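Local coordinates for protein argonaute (Aquifex aeolicus, PDB 1YVU) that uses short single-stranded DNA guides to bind complementary RNA targets and cleave them as a metal-dependent endonuclease, at residues A[320-325]-A[484-489]; A[335-340]-A[668-673]; A[660-665]-A[676-681]; A[341-346]-A[381-386]. All blocks are in the same frame, centred on the assembly; numbering follows the deposited sequence.

Contact 1 of 4, residues A[320-325]-A[484-489]; sequences DTVLDA and IPYKLK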
loop_
_atom_site.group_PDB
_atom_site.type_symbol
_atom_site.label_atom_id
_atom_site.label_comp_id
_atom_site.label_asym_id
_atom_site.label_seq_id
_atom_site.Cartn_x
_atom_site.Cartn_y
_atom_site.Cartn_z
ATOM N N ASP A 320 -8.028 -15.711 -19.621
ATOM C CA ASP A 320 -9.197 -15.466 -18.772
ATOM C C ASP A 320 -10.236 -16.571 -18.751
ATOM O O ASP A 320 -11.233 -16.485 -18.027
ATOM C CB ASP A 320 -9.879 -14.141 -19.144
ATOM C CG ASP A 320 -9.806 -13.820 -20.635
ATOM O OD1 ASP A 320 -9.628 -14.746 -21.469
ATOM O OD2 ASP A 320 -9.909 -12.617 -20.962
ATOM N N THR A 321 -9.985 -17.618 -19.526
ATOM C CA THR A 321 -10.911 -18.730 -19.612
ATOM C C THR A 321 -10.891 -19.581 -18.368
ATOM O O THR A 321 -9.835 -20.054 -17.924
ATOM C CB THR A 321 -10.674 -19.594 -20.868
ATOM O OG1 THR A 321 -10.762 -18.755 -22.035
ATOM C CG2 THR A 321 -11.733 -20.702 -20.965
ATOM N N VAL A 322 -12.083 -19.688 -17.795
ATOM C CA VAL A 322 -12.351 -20.472 -16.606
ATOM C C VAL A 322 -13.295 -21.643 -16.922
ATOM O O VAL A 322 -14.038 -21.604 -17.901
ATOM C CB VAL A 322 -12.974 -19.584 -15.504
ATOM C CG1 VAL A 322 -12.089 -18.360 -15.226
ATOM C CG2 VAL A 322 -14.434 -19.178 -15.855
ATOM N N LEU A 323 -13.275 -22.667 -16.079
ATOM C CA LEU A 323 -14.139 -23.828 -16.261
ATOM C C LEU A 323 -14.647 -24.430 -14.955
ATOM O O LEU A 323 -13.998 -24.297 -13.926
ATOM C CB LEU A 323 -13.456 -24.900 -17.133
ATOM C CG LEU A 323 -11.994 -25.371 -17.043
ATOM C CD1 LEU A 323 -11.589 -25.915 -15.670
ATOM C CD2 LEU A 323 -11.793 -26.441 -18.116
ATOM N N ASP A 324 -15.800 -25.092 -15.012
ATOM C CA ASP A 324 -16.393 -25.739 -13.837
ATOM C C ASP A 324 -15.991 -27.232 -13.698
ATOM O O ASP A 324 -15.043 -27.680 -14.362
ATOM C CB ASP A 324 -17.919 -25.526 -13.808
ATOM C CG ASP A 324 -18.679 -26.373 -14.823
ATOM O OD1 ASP A 324 -18.135 -26.784 -15.871
ATOM O OD2 ASP A 324 -19.859 -26.621 -14.555
ATOM N N ALA A 325 -16.669 -27.971 -12.808
ATOM C CA ALA A 325 -16.378 -29.390 -12.554
ATOM C C ALA A 325 -16.748 -30.299 -13.695
ATOM O O ALA A 325 -16.208 -31.402 -13.807
ATOM C CB ALA A 325 -17.040 -29.851 -11.303
ATOM N N ILE A 484 -15.292 -24.097 -4.828
ATOM C CA ILE A 484 -15.034 -23.128 -5.888
ATOM C C ILE A 484 -15.874 -23.333 -7.166
ATOM O O ILE A 484 -15.947 -24.441 -7.710
ATOM C CB ILE A 484 -13.504 -23.012 -6.195
ATOM C CG1 ILE A 484 -12.913 -24.348 -6.653
ATOM C CG2 ILE A 484 -12.759 -22.473 -4.957
ATOM C CD1 ILE A 484 -11.686 -24.197 -7.536
ATOM N N PRO A 485 -16.537 -22.265 -7.647
ATOM C CA PRO A 485 -17.375 -22.343 -8.852
ATOM C C PRO A 485 -16.690 -22.733 -10.150
ATOM O O PRO A 485 -17.260 -23.438 -11.000
ATOM C CB PRO A 485 -17.974 -20.937 -8.940
ATOM C CG PRO A 485 -16.964 -20.083 -8.232
ATOM C CD PRO A 485 -16.561 -20.904 -7.081
ATOM N N TYR A 486 -15.454 -22.286 -10.264
ATOM C CA TYR A 486 -14.657 -22.516 -11.441
ATOM C C TYR A 486 -13.188 -22.350 -11.109
ATOM O O TYR A 486 -12.840 -21.885 -10.009
ATOM C CB TYR A 486 -15.063 -21.503 -12.537
ATOM C CG TYR A 486 -15.081 -20.043 -12.096
ATOM C CD1 TYR A 486 -13.903 -19.283 -12.043
ATOM C CD2 TYR A 486 -16.255 -19.433 -11.675
ATOM C CE1 TYR A 486 -13.891 -17.960 -11.581
ATOM C CE2 TYR A 486 -16.262 -18.092 -11.195
ATOM C CZ TYR A 486 -15.076 -17.371 -11.147
ATOM O OH TYR A 486 -15.040 -16.097 -10.628
ATOM N N LYS A 487 -12.342 -22.676 -12.083
ATOM C CA LYS A 487 -10.889 -22.514 -11.984
ATOM C C LYS A 487 -10.443 -22.257 -13.395
ATOM O O LYS A 487 -11.146 -22.624 -14.334
ATOM C CB LYS A 487 -10.163 -23.737 -11.395
ATOM C CG LYS A 487 -10.164 -25.010 -12.237
ATOM C CD LYS A 487 -9.464 -26.144 -11.514
ATOM C CE LYS A 487 -9.386 -27.370 -12.397
ATOM N NZ LYS A 487 -8.495 -28.385 -11.790
ATOM N N LEU A 488 -9.285 -21.619 -13.536
ATOM C CA LEU A 488 -8.705 -21.285 -14.830
ATOM C C LEU A 488 -8.362 -22.548 -15.614
ATOM O O LEU A 488 -8.088 -23.597 -15.021
ATOM C CB LEU A 488 -7.456 -20.414 -14.638
ATOM C CG LEU A 488 -7.659 -19.010 -14.079
ATOM C CD1 LEU A 488 -6.464 -18.597 -13.265
ATOM C CD2 LEU A 488 -7.932 -18.016 -15.210
ATOM N N LYS A 489 -8.479 -22.450 -16.935
ATOM C CA LYS A 489 -8.207 -23.550 -17.845
ATOM C C LYS A 489 -6.728 -23.611 -18.165
ATOM O O LYS A 489 -6.157 -24.683 -18.237
ATOM C CB LYS A 489 -8.998 -23.328 -19.128
ATOM C CG LYS A 489 -8.691 -24.278 -20.277
ATOM C CD LYS A 489 -9.246 -23.694 -21.534
ATOM C CE LYS A 489 -8.942 -24.543 -22.708
ATOM N NZ LYS A 489 -10.217 -24.807 -23.450
#
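With CG set between backbone N and carbonyl carbon in both Y486 (chi1 51°) and K487 (chi1 67°), the first puts its ring beside V322 and the second brings its CG against L323 CD1. The frame is a short antiparallel bridge: strand 322-323, from linker L2, is the middle strand of a three-stranded sheet and pairs with strand 487-488 of the PIWI domain. Three backbone bonds fix the register. L323 N donates to K487 O at 2.8 Å with an N-H...O angle of 161°, K487 N returns a bond to L323 O at 3.0 Å, and K489 N reaches T321 O at 2.9 Å. L323 and K487 form the hydrogen-bonded pair, their side chains on one face of the sheet, where L323 CD1 meets K487 CG at 3.8 Å. V322 and L488 form the non-hydrogen-bonded pair. V322 CB approaches the Y486 ring obliquely, 3.6 Å from Y486 CD1, and Y486 OH is hydrogen-bonded to E475 OE2. Beyond its extended chain, K487 NZ makes a salt bridge with E527 OE2.

Contact 2 of 4, residues A[335-340]-A[668-673]; sequences NLRKFL and SSFQPI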
loop_
_atom_site.group_PDB
_atom_site.type_symbol
_atom_site.label_atom_id
_atom_site.label_comp_id
_atom_site.label_asym_id
_atom_site.label_seq_id
_atom_site.Cartn_x
_atom_site.Cartn_y
_atom_site.Cartn_z
ATOM N N ASN A 335 -17.922 -12.416 -16.070
ATOM C CA ASN A 335 -18.335 -13.819 -15.735
ATOM C C ASN A 335 -19.834 -13.930 -15.857
ATOM O O ASN A 335 -20.572 -13.487 -14.965
ATOM C CB ASN A 335 -17.968 -14.356 -14.331
ATOM C CG ASN A 335 -16.509 -14.169 -13.956
ATOM O OD1 ASN A 335 -15.992 -13.056 -13.934
ATOM N ND2 ASN A 335 -15.869 -15.255 -13.559
ATOM N N LEU A 336 -20.276 -14.572 -16.929
ATOM C CA LEU A 336 -21.690 -14.710 -17.193
ATOM C C LEU A 336 -22.502 -15.152 -15.992
ATOM O O LEU A 336 -22.017 -15.905 -15.127
ATOM C CB LEU A 336 -21.930 -15.696 -18.332
ATOM C CG LEU A 336 -21.141 -15.687 -19.635
ATOM C CD1 LEU A 336 -21.865 -16.632 -20.600
ATOM C CD2 LEU A 336 -21.016 -14.289 -20.234
ATOM N N ARG A 337 -23.691 -14.567 -15.883
ATOM C CA ARG A 337 -24.630 -14.949 -14.845
ATOM C C ARG A 337 -25.031 -16.348 -15.286
ATOM O O ARG A 337 -25.214 -17.238 -14.465
ATOM C CB ARG A 337 -25.872 -14.060 -14.872
ATOM C CG ARG A 337 -25.742 -12.737 -14.167
ATOM C CD ARG A 337 -25.348 -11.642 -15.136
ATOM N NE ARG A 337 -25.074 -10.396 -14.433
ATOM C CZ ARG A 337 -25.824 -9.294 -14.478
ATOM N NH1 ARG A 337 -26.926 -9.270 -15.218
ATOM N NH2 ARG A 337 -25.494 -8.254 -13.746
ATOM N N LYS A 338 -25.085 -16.507 -16.616
ATOM C CA LYS A 338 -25.428 -17.745 -17.302
ATOM C C LYS A 338 -24.490 -18.848 -16.883
ATOM O O LYS A 338 -24.956 -19.926 -16.473
ATOM C CB LYS A 338 -25.319 -17.578 -18.818
ATOM C CG LYS A 338 -26.512 -16.911 -19.526
ATOM C CD LYS A 338 -26.195 -16.718 -21.035
ATOM C CE LYS A 338 -27.395 -16.248 -21.861
ATOM N NZ LYS A 338 -26.990 -15.865 -23.252
ATOM N N PHE A 339 -23.183 -18.550 -16.923
ATOM C CA PHE A 339 -22.165 -19.522 -16.527
ATOM C C PHE A 339 -22.361 -19.900 -15.058
ATOM O O PHE A 339 -22.461 -21.072 -14.729
ATOM C CB PHE A 339 -20.731 -19.009 -16.803
ATOM C CG PHE A 339 -19.633 -19.966 -16.357
ATOM C CD1 PHE A 339 -19.537 -21.260 -16.900
ATOM C CD2 PHE A 339 -18.774 -19.623 -15.293
ATOM C CE1 PHE A 339 -18.605 -22.207 -16.367
ATOM C CE2 PHE A 339 -17.841 -20.565 -14.759
ATOM C CZ PHE A 339 -17.761 -21.853 -15.291
ATOM N N LEU A 340 -22.587 -18.902 -14.216
ATOM C CA LEU A 340 -22.770 -19.155 -12.796
ATOM C C LEU A 340 -24.103 -19.787 -12.427
ATOM O O LEU A 340 -24.294 -20.187 -11.282
ATOM C CB LEU A 340 -22.559 -17.873 -11.999
ATOM C CG LEU A 340 -21.119 -17.386 -11.819
ATOM C CD1 LEU A 340 -21.164 -15.931 -11.348
ATOM C CD2 LEU A 340 -20.315 -18.291 -10.856
ATOM N N SER A 668 -14.937 -12.637 -7.743
ATOM C CA SER A 668 -15.797 -11.485 -7.562
ATOM C C SER A 668 -16.055 -10.968 -8.964
ATOM O O SER A 668 -15.349 -10.077 -9.465
ATOM C CB SER A 668 -15.089 -10.461 -6.682
ATOM O OG SER A 668 -15.883 -9.307 -6.505
ATOM N N SER A 669 -17.036 -11.586 -9.614
ATOM C CA SER A 669 -17.387 -11.237 -10.984
ATOM C C SER A 669 -18.146 -9.941 -11.204
ATOM O O SER A 669 -18.064 -9.318 -12.261
ATOM C CB SER A 669 -18.181 -12.366 -11.596
ATOM O OG SER A 669 -19.254 -12.832 -10.798
ATOM N N PHE A 670 -18.892 -9.556 -10.185
ATOM C CA PHE A 670 -19.726 -8.375 -10.244
ATOM C C PHE A 670 -19.016 -7.160 -9.689
ATOM O O PHE A 670 -19.376 -6.024 -9.965
ATOM C CB PHE A 670 -21.055 -8.690 -9.534
ATOM C CG PHE A 670 -21.776 -9.892 -10.125
ATOM C CD1 PHE A 670 -21.594 -11.170 -9.586
ATOM C CD2 PHE A 670 -22.552 -9.768 -11.292
ATOM C CE1 PHE A 670 -22.167 -12.331 -10.195
ATOM C CE2 PHE A 670 -23.131 -10.918 -11.912
ATOM C CZ PHE A 670 -22.931 -12.201 -11.353
ATOM N N GLN A 671 -17.947 -7.426 -8.960
ATOM C CA GLN A 671 -17.137 -6.383 -8.350
ATOM C C GLN A 671 -15.680 -6.541 -8.801
ATOM O O GLN A 671 -15.289 -7.611 -9.274
ATOM C CB GLN A 671 -17.270 -6.427 -6.815
ATOM C CG GLN A 671 -18.550 -5.756 -6.305
ATOM C CD GLN A 671 -18.812 -5.968 -4.818
ATOM O OE1 GLN A 671 -17.877 -5.980 -3.996
ATOM N NE2 GLN A 671 -20.097 -6.112 -4.464
ATOM N N PRO A 672 -14.898 -5.446 -8.788
ATOM C CA PRO A 672 -13.517 -5.604 -9.218
ATOM C C PRO A 672 -12.544 -5.725 -8.064
ATOM O O PRO A 672 -12.762 -5.196 -6.967
ATOM C CB PRO A 672 -13.256 -4.351 -10.048
ATOM C CG PRO A 672 -14.408 -3.387 -9.723
ATOM C CD PRO A 672 -15.229 -4.003 -8.651
ATOM N N ILE A 673 -11.513 -6.511 -8.317
ATOM C CA ILE A 673 -10.442 -6.757 -7.369
ATOM C C ILE A 673 -9.142 -6.457 -8.094
ATOM O O ILE A 673 -8.826 -7.037 -9.125
ATOM C CB ILE A 673 -10.537 -8.179 -6.797
ATOM C CG1 ILE A 673 -11.753 -8.223 -5.850
ATOM C CG2 ILE A 673 -9.213 -8.575 -6.123
ATOM C CD1 ILE A 673 -11.927 -9.437 -5.008
#
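S669 OG is hydrogen-bonded to E475 OE1 of helix 466-480 and also touched by L340 CD1, 3.7 Å away. This joins the start of the Mid domain, where helix 337-342 begins, to the PIWI loop that follows helix 652-661. L340 meets F670 from the opposite direction, its CD1 lying 3.9 Å from F670 CE1 and approaching the ring obliquely. On R337 the bend at chi2 (95°) carries the chain past the rim of that ring: R337 CG lies in the ring plane, 3.9 Å from F670 CE2, R337 NE lies at the same edge near the plane, by F670 CE2, and the guanidinium is inclined 34° to the ring. R337 makes its cation-pi interaction with F468 instead. N335 CB lies 3.4 Å from S669 CB, but N335 is poorly ordered, so that distance is less certain. The two segments therefore meet by van der Waals and ring-edge contact, without a hydrogen bond between them, and the polar tie at S669 runs to a third element, helix 466-480, whose N472 and E475 also touch F670.

Contact 3 of 4, residues A[660-665]-A[676-681]; sequences LSLTLM and PATVHY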
loop_
_atom_site.group_PDB
_atom_site.type_symbol
_atom_site.label_atom_id
_atom_site.label_comp_id
_atom_site.label_asym_id
_atom_site.label_seq_id
_atom_site.Cartn_x
_atom_site.Cartn_y
_atom_site.Cartn_z
ATOM N N LEU A 660 -2.684 -11.006 -13.940
ATOM C CA LEU A 660 -3.971 -10.625 -14.507
ATOM C C LEU A 660 -4.944 -11.775 -14.500
ATOM O O LEU A 660 -6.115 -11.580 -14.197
ATOM C CB LEU A 660 -3.788 -10.169 -15.929
ATOM C CG LEU A 660 -3.325 -8.754 -16.123
ATOM C CD1 LEU A 660 -3.027 -8.511 -17.572
ATOM C CD2 LEU A 660 -4.434 -7.853 -15.664
ATOM N N SER A 661 -4.447 -12.986 -14.768
ATOM C CA SER A 661 -5.309 -14.165 -14.763
ATOM C C SER A 661 -5.726 -14.530 -13.351
ATOM O O SER A 661 -6.879 -14.842 -13.129
ATOM C CB SER A 661 -4.629 -15.342 -15.448
ATOM O OG SER A 661 -4.480 -15.083 -16.840
ATOM N N LEU A 662 -4.819 -14.347 -12.395
ATOM C CA LEU A 662 -5.058 -14.664 -10.986
ATOM C C LEU A 662 -5.974 -13.706 -10.278
ATOM O O LEU A 662 -6.339 -13.973 -9.148
ATOM C CB LEU A 662 -3.737 -14.745 -10.204
ATOM C CG LEU A 662 -2.820 -15.954 -10.432
ATOM C CD1 LEU A 662 -1.487 -15.748 -9.768
ATOM C CD2 LEU A 662 -3.443 -17.247 -9.970
ATOM N N THR A 663 -6.339 -12.590 -10.916
ATOM C CA THR A 663 -7.258 -11.630 -10.278
ATOM C C THR A 663 -8.618 -12.290 -10.237
ATOM O O THR A 663 -9.411 -12.064 -9.349
ATOM C CB THR A 663 -7.435 -10.384 -11.101
ATOM O OG1 THR A 663 -7.740 -10.765 -12.452
ATOM C CG2 THR A 663 -6.202 -9.527 -11.053
ATOM N N LEU A 664 -8.826 -13.150 -11.226
ATOM C CA LEU A 664 -10.053 -13.917 -11.416
ATOM C C LEU A 664 -10.205 -15.059 -10.426
ATOM O O LEU A 664 -11.245 -15.717 -10.379
ATOM C CB LEU A 664 -10.117 -14.469 -12.846
ATOM C CG LEU A 664 -9.724 -13.581 -14.026
ATOM C CD1 LEU A 664 -10.115 -14.311 -15.273
ATOM C CD2 LEU A 664 -10.353 -12.194 -13.975
HETATM N N MSE A 665 -9.163 -15.300 -9.647
HETATM C CA MSE A 665 -9.220 -16.331 -8.635
HETATM C C MSE A 665 -9.720 -15.766 -7.338
HETATM O O MSE A 665 -9.658 -16.415 -6.303
HETATM C CB MSE A 665 -7.875 -17.035 -8.469
HETATM C CG MSE A 665 -7.551 -17.945 -9.623
HETATM SE SE MSE A 665 -9.134 -18.853 -10.288
HETATM C CE MSE A 665 -8.961 -20.436 -9.319
ATOM N N PRO A 676 -3.921 -9.724 -7.441
ATOM C CA PRO A 676 -3.929 -11.147 -7.815
ATOM C C PRO A 676 -4.290 -11.899 -6.558
ATOM O O PRO A 676 -3.924 -11.456 -5.467
ATOM C CB PRO A 676 -2.466 -11.431 -8.110
ATOM C CG PRO A 676 -1.956 -10.164 -8.509
ATOM C CD PRO A 676 -2.581 -9.157 -7.685
ATOM N N ALA A 677 -4.955 -13.039 -6.698
ATOM C CA ALA A 677 -5.349 -13.836 -5.536
ATOM C C ALA A 677 -4.217 -14.175 -4.574
ATOM O O ALA A 677 -4.439 -14.269 -3.359
ATOM C CB ALA A 677 -6.074 -15.093 -5.958
ATOM N N THR A 678 -3.002 -14.229 -5.119
ATOM C CA THR A 678 -1.783 -14.520 -4.342
ATOM C C THR A 678 -1.438 -13.468 -3.266
ATOM O O THR A 678 -0.790 -13.785 -2.245
ATOM C CB THR A 678 -0.572 -14.756 -5.273
ATOM O OG1 THR A 678 -0.468 -13.688 -6.223
ATOM C CG2 THR A 678 -0.746 -16.034 -6.019
ATOM N N VAL A 679 -1.859 -12.217 -3.512
ATOM C CA VAL A 679 -1.622 -11.132 -2.560
ATOM C C VAL A 679 -2.861 -10.392 -2.110
ATOM O O VAL A 679 -2.796 -9.624 -1.162
ATOM C CB VAL A 679 -0.541 -10.116 -3.011
ATOM C CG1 VAL A 679 0.821 -10.767 -2.956
ATOM C CG2 VAL A 679 -0.861 -9.554 -4.375
ATOM N N HIS A 680 -4.003 -10.658 -2.733
ATOM C CA HIS A 680 -5.236 -9.992 -2.338
ATOM C C HIS A 680 -5.564 -10.374 -0.924
ATOM O O HIS A 680 -5.579 -11.556 -0.570
ATOM C CB HIS A 680 -6.386 -10.364 -3.236
ATOM C CG HIS A 680 -7.689 -9.787 -2.781
ATOM N ND1 HIS A 680 -8.713 -10.583 -2.303
ATOM C CD2 HIS A 680 -8.141 -8.521 -2.743
ATOM C CE1 HIS A 680 -9.746 -9.819 -2.004
ATOM N NE2 HIS A 680 -9.431 -8.566 -2.260
ATOM N N TYR A 681 -5.750 -9.327 -0.126
ATOM C CA TYR A 681 -6.045 -9.396 1.307
ATOM C C TYR A 681 -4.865 -9.804 2.201
ATOM O O TYR A 681 -4.999 -9.804 3.431
ATOM C CB TYR A 681 -7.253 -10.303 1.583
ATOM C CG TYR A 681 -8.437 -9.564 2.116
ATOM C CD1 TYR A 681 -8.951 -8.426 1.444
ATOM C CD2 TYR A 681 -9.033 -9.965 3.318
ATOM C CE1 TYR A 681 -10.030 -7.698 1.968
ATOM C CE2 TYR A 681 -10.114 -9.256 3.858
ATOM C CZ TYR A 681 -10.615 -8.115 3.186
ATOM O OH TYR A 681 -11.670 -7.396 3.745
#
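Hydrogen bonding centres on L662 O, which takes A677 N at 3.0 Å from the neighbouring loop and M665 N at 3.2 Å from its own turn. The two donors come from opposite faces of the carbonyl plane, and A677 N stands 56° out of it. This joins the turn that follows helix 652-661 to the loop leading into helix 682-690, inside the RNase H fold of the PIWI domain. The loop is itself turned tightly: P676 O accepts V679 N at 2.9 Å and H680 N at 2.8 Å.

Apolar contacts flank that bond. A677 CB lies 3.6 Å from CB of M665, a selenomethionine whose remaining chain bends away. L662 CB faces P676 CB at 4.1 Å. L662 also crosses T678 at about a right angle, its CD1 3.8 Å from T678 CG2. In T678 the methyl is anti to the carbonyl carbon, leaving OG1 (chi1 50°) to bond H569 ND1.

The P676 side chain is about 8 Å from that of D571, assigned to the active site by similarity. A buried carbonyl shared by two amides, with the A677 methyl against it, is consistent with a firmly placed backbone close to the probable catalytic carboxylates.

Contact 4 of 4, residues A[341-346]-A[381-386]; sequences ELCRPF and KNKGIK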
loop_
_atom_site.group_PDB
_atom_site.type_symbol
_atom_site.label_atom_id
_atom_site.label_comp_id
_atom_site.label_asym_id
_atom_site.label_seq_id
_atom_site.Cartn_x
_atom_site.Cartn_y
_atom_site.Cartn_z
ATOM N N GLU A 341 -25.026 -19.851 -13.385
ATOM C CA GLU A 341 -26.328 -20.451 -13.140
ATOM C C GLU A 341 -26.179 -21.921 -13.379
ATOM O O GLU A 341 -26.482 -22.732 -12.511
ATOM C CB GLU A 341 -27.405 -19.880 -14.076
ATOM C CG GLU A 341 -28.156 -18.635 -13.554
ATOM C CD GLU A 341 -29.131 -17.994 -14.570
ATOM O OE1 GLU A 341 -30.085 -18.677 -15.025
ATOM O OE2 GLU A 341 -28.949 -16.792 -14.890
ATOM N N LEU A 342 -25.539 -22.221 -14.503
ATOM C CA LEU A 342 -25.312 -23.579 -14.983
ATOM C C LEU A 342 -24.105 -24.359 -14.458
ATOM O O LEU A 342 -24.073 -25.588 -14.576
ATOM C CB LEU A 342 -25.273 -23.547 -16.515
ATOM C CG LEU A 342 -26.608 -23.349 -17.249
ATOM C CD1 LEU A 342 -26.390 -22.799 -18.669
ATOM C CD2 LEU A 342 -27.347 -24.685 -17.297
ATOM N N CYS A 343 -23.134 -23.651 -13.877
ATOM C CA CYS A 343 -21.898 -24.259 -13.360
ATOM C C CYS A 343 -21.987 -25.228 -12.166
ATOM O O CYS A 343 -22.691 -24.982 -11.183
ATOM C CB CYS A 343 -20.862 -23.179 -13.031
ATOM S SG CYS A 343 -21.119 -22.416 -11.423
ATOM N N ARG A 344 -21.217 -26.312 -12.261
ATOM C CA ARG A 344 -21.119 -27.335 -11.223
ATOM C C ARG A 344 -19.767 -27.060 -10.513
ATOM O O ARG A 344 -18.716 -27.141 -11.145
ATOM C CB ARG A 344 -21.141 -28.723 -11.885
ATOM C CG ARG A 344 -20.957 -29.964 -11.012
ATOM C CD ARG A 344 -20.777 -31.109 -11.989
ATOM N NE ARG A 344 -20.470 -32.421 -11.419
ATOM C CZ ARG A 344 -19.962 -33.447 -12.113
ATOM N NH1 ARG A 344 -19.683 -33.329 -13.407
ATOM N NH2 ARG A 344 -19.780 -34.622 -11.525
ATOM N N PRO A 345 -19.787 -26.692 -9.215
ATOM C CA PRO A 345 -18.555 -26.401 -8.447
ATOM C C PRO A 345 -17.614 -27.598 -8.181
ATOM O O PRO A 345 -17.922 -28.732 -8.512
ATOM C CB PRO A 345 -19.109 -25.855 -7.128
ATOM C CG PRO A 345 -20.454 -25.342 -7.510
ATOM C CD PRO A 345 -20.973 -26.394 -8.395
ATOM N N PHE A 346 -16.446 -27.327 -7.610
ATOM C CA PHE A 346 -15.513 -28.381 -7.256
ATOM C C PHE A 346 -15.735 -28.544 -5.774
ATOM O O PHE A 346 -15.186 -27.805 -4.971
ATOM C CB PHE A 346 -14.070 -27.957 -7.524
ATOM C CG PHE A 346 -13.746 -27.813 -8.970
ATOM C CD1 PHE A 346 -13.974 -26.600 -9.626
ATOM C CD2 PHE A 346 -13.202 -28.894 -9.688
ATOM C CE1 PHE A 346 -13.658 -26.462 -10.984
ATOM C CE2 PHE A 346 -12.881 -28.778 -11.043
ATOM C CZ PHE A 346 -13.107 -27.564 -11.698
ATOM N N LYS A 381 -28.147 -26.171 -3.277
ATOM C CA LYS A 381 -28.512 -27.580 -3.058
ATOM C C LYS A 381 -28.493 -28.298 -4.381
ATOM O O LYS A 381 -27.900 -29.376 -4.530
ATOM C CB LYS A 381 -29.901 -27.677 -2.438
ATOM C CG LYS A 381 -29.891 -28.033 -0.963
ATOM C CD LYS A 381 -31.288 -27.965 -0.314
ATOM C CE LYS A 381 -31.199 -28.270 1.187
ATOM N NZ LYS A 381 -32.318 -27.647 1.934
ATOM N N ASN A 382 -29.014 -27.565 -5.364
ATOM C CA ASN A 382 -29.116 -27.983 -6.752
ATOM C C ASN A 382 -27.761 -27.807 -7.427
ATOM O O ASN A 382 -27.646 -27.873 -8.659
ATOM C CB ASN A 382 -30.220 -27.186 -7.469
ATOM C CG ASN A 382 -31.618 -27.470 -6.906
ATOM O OD1 ASN A 382 -31.864 -28.533 -6.316
ATOM N ND2 ASN A 382 -32.542 -26.515 -7.090
ATOM N N LYS A 383 -26.747 -27.548 -6.599
ATOM C CA LYS A 383 -25.364 -27.421 -7.043
ATOM C C LYS A 383 -24.495 -28.343 -6.218
ATOM O O LYS A 383 -23.266 -28.273 -6.283
ATOM C CB LYS A 383 -24.859 -25.989 -6.996
ATOM C CG LYS A 383 -24.719 -25.414 -8.363
ATOM C CD LYS A 383 -24.509 -23.981 -8.230
ATOM C CE LYS A 383 -24.704 -23.321 -9.532
ATOM N NZ LYS A 383 -24.296 -21.901 -9.339
ATOM N N GLY A 384 -25.163 -29.206 -5.452
ATOM C CA GLY A 384 -24.483 -30.212 -4.651
ATOM C C GLY A 384 -24.139 -29.917 -3.217
ATOM O O GLY A 384 -23.896 -30.852 -2.427
ATOM N N ILE A 385 -24.062 -28.630 -2.879
ATOM C CA ILE A 385 -23.746 -28.226 -1.514
ATOM C C ILE A 385 -25.019 -27.890 -0.765
ATOM O O ILE A 385 -25.834 -27.083 -1.200
ATOM C CB ILE A 385 -22.744 -27.047 -1.438
ATOM C CG1 ILE A 385 -21.514 -27.347 -2.289
ATOM C CG2 ILE A 385 -22.315 -26.803 0.034
ATOM C CD1 ILE A 385 -21.585 -26.796 -3.669
ATOM N N LYS A 386 -25.155 -28.534 0.382
ATOM C CA LYS A 386 -26.304 -28.366 1.243
ATOM C C LYS A 386 -25.952 -27.599 2.528
ATOM O O LYS A 386 -25.023 -27.988 3.269
ATOM C CB LYS A 386 -26.879 -29.762 1.570
ATOM C CG LYS A 386 -27.189 -30.612 0.332
ATOM C CD LYS A 386 -26.903 -32.070 0.575
ATOM C CE LYS A 386 -26.788 -32.834 -0.739
ATOM N NZ LYS A 386 -26.378 -34.246 -0.470
#
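The P345 ring meets K383 and I385 with its CD and CG carbons: CD sits 3.6 Å from K383 O and 3.9 Å from K383 CG, and the P345 CG carbon comes within 4.3 Å of I385 CD1. The K383 side chain crosses P345 at about a right angle. L478 of helix 466-480 touches both P345 and I385, adding a third apolar partner.

Past the ring, K383 runs along the backbone of the segment 341-346. Its chain is extended beyond CG (chi2 168°, chi3 -166°), which carries CD to 3.6 Å from C343 O and CE to 3.5 Å from E341 O. The ammonium ends at L340 O, its hydrogen-bond partner, and NZ also lies 3.8 Å from C343 SG, a packing contact.

Both segments take in the C-terminal end of a Mid-domain helix. Helix 337-342 gives way at C343; helix 368-381 gives way at N382, and G384 N bonds back to K381 O at 2.9 Å before strand 386-396 begins. Strands 351-360 and 386-396 are parallel neighbours joined through helix 368-381, a beta-alpha-beta unit of the Rossmann-like sheet, and K383 sits in its second turn. A lysine lying among carbonyls at and just past the C-terminal end of helix 337-342 is electrostatically favourable, since these oxygens and the helix dipole would probably both stabilise its positive charge.

Contacts 1, 2 and 4 cluster where linker L2, the Mid domain and the PIWI domain meet: contact 1 lies about 12 Å from contact 2 and 13 Å from contact 4, centre to centre. Helix 337-342 is common to contacts 2 and 4, and its F339 packs against V322 and Y486 of contact 1. Along the chain contacts 1 and 2 alternate their segments, whereas contact 4 falls wholly between the two segments of each. Contact 3, about 14 Å from contacts 1 and 2 but 23 Å from contact 4, follows contact 1 and interleaves with contact 2, whose second segment lies between its two. Contact 1 joins linker L2 to PIWI, contact 2 joins Mid to PIWI, and contact 3 lies near the probable active site.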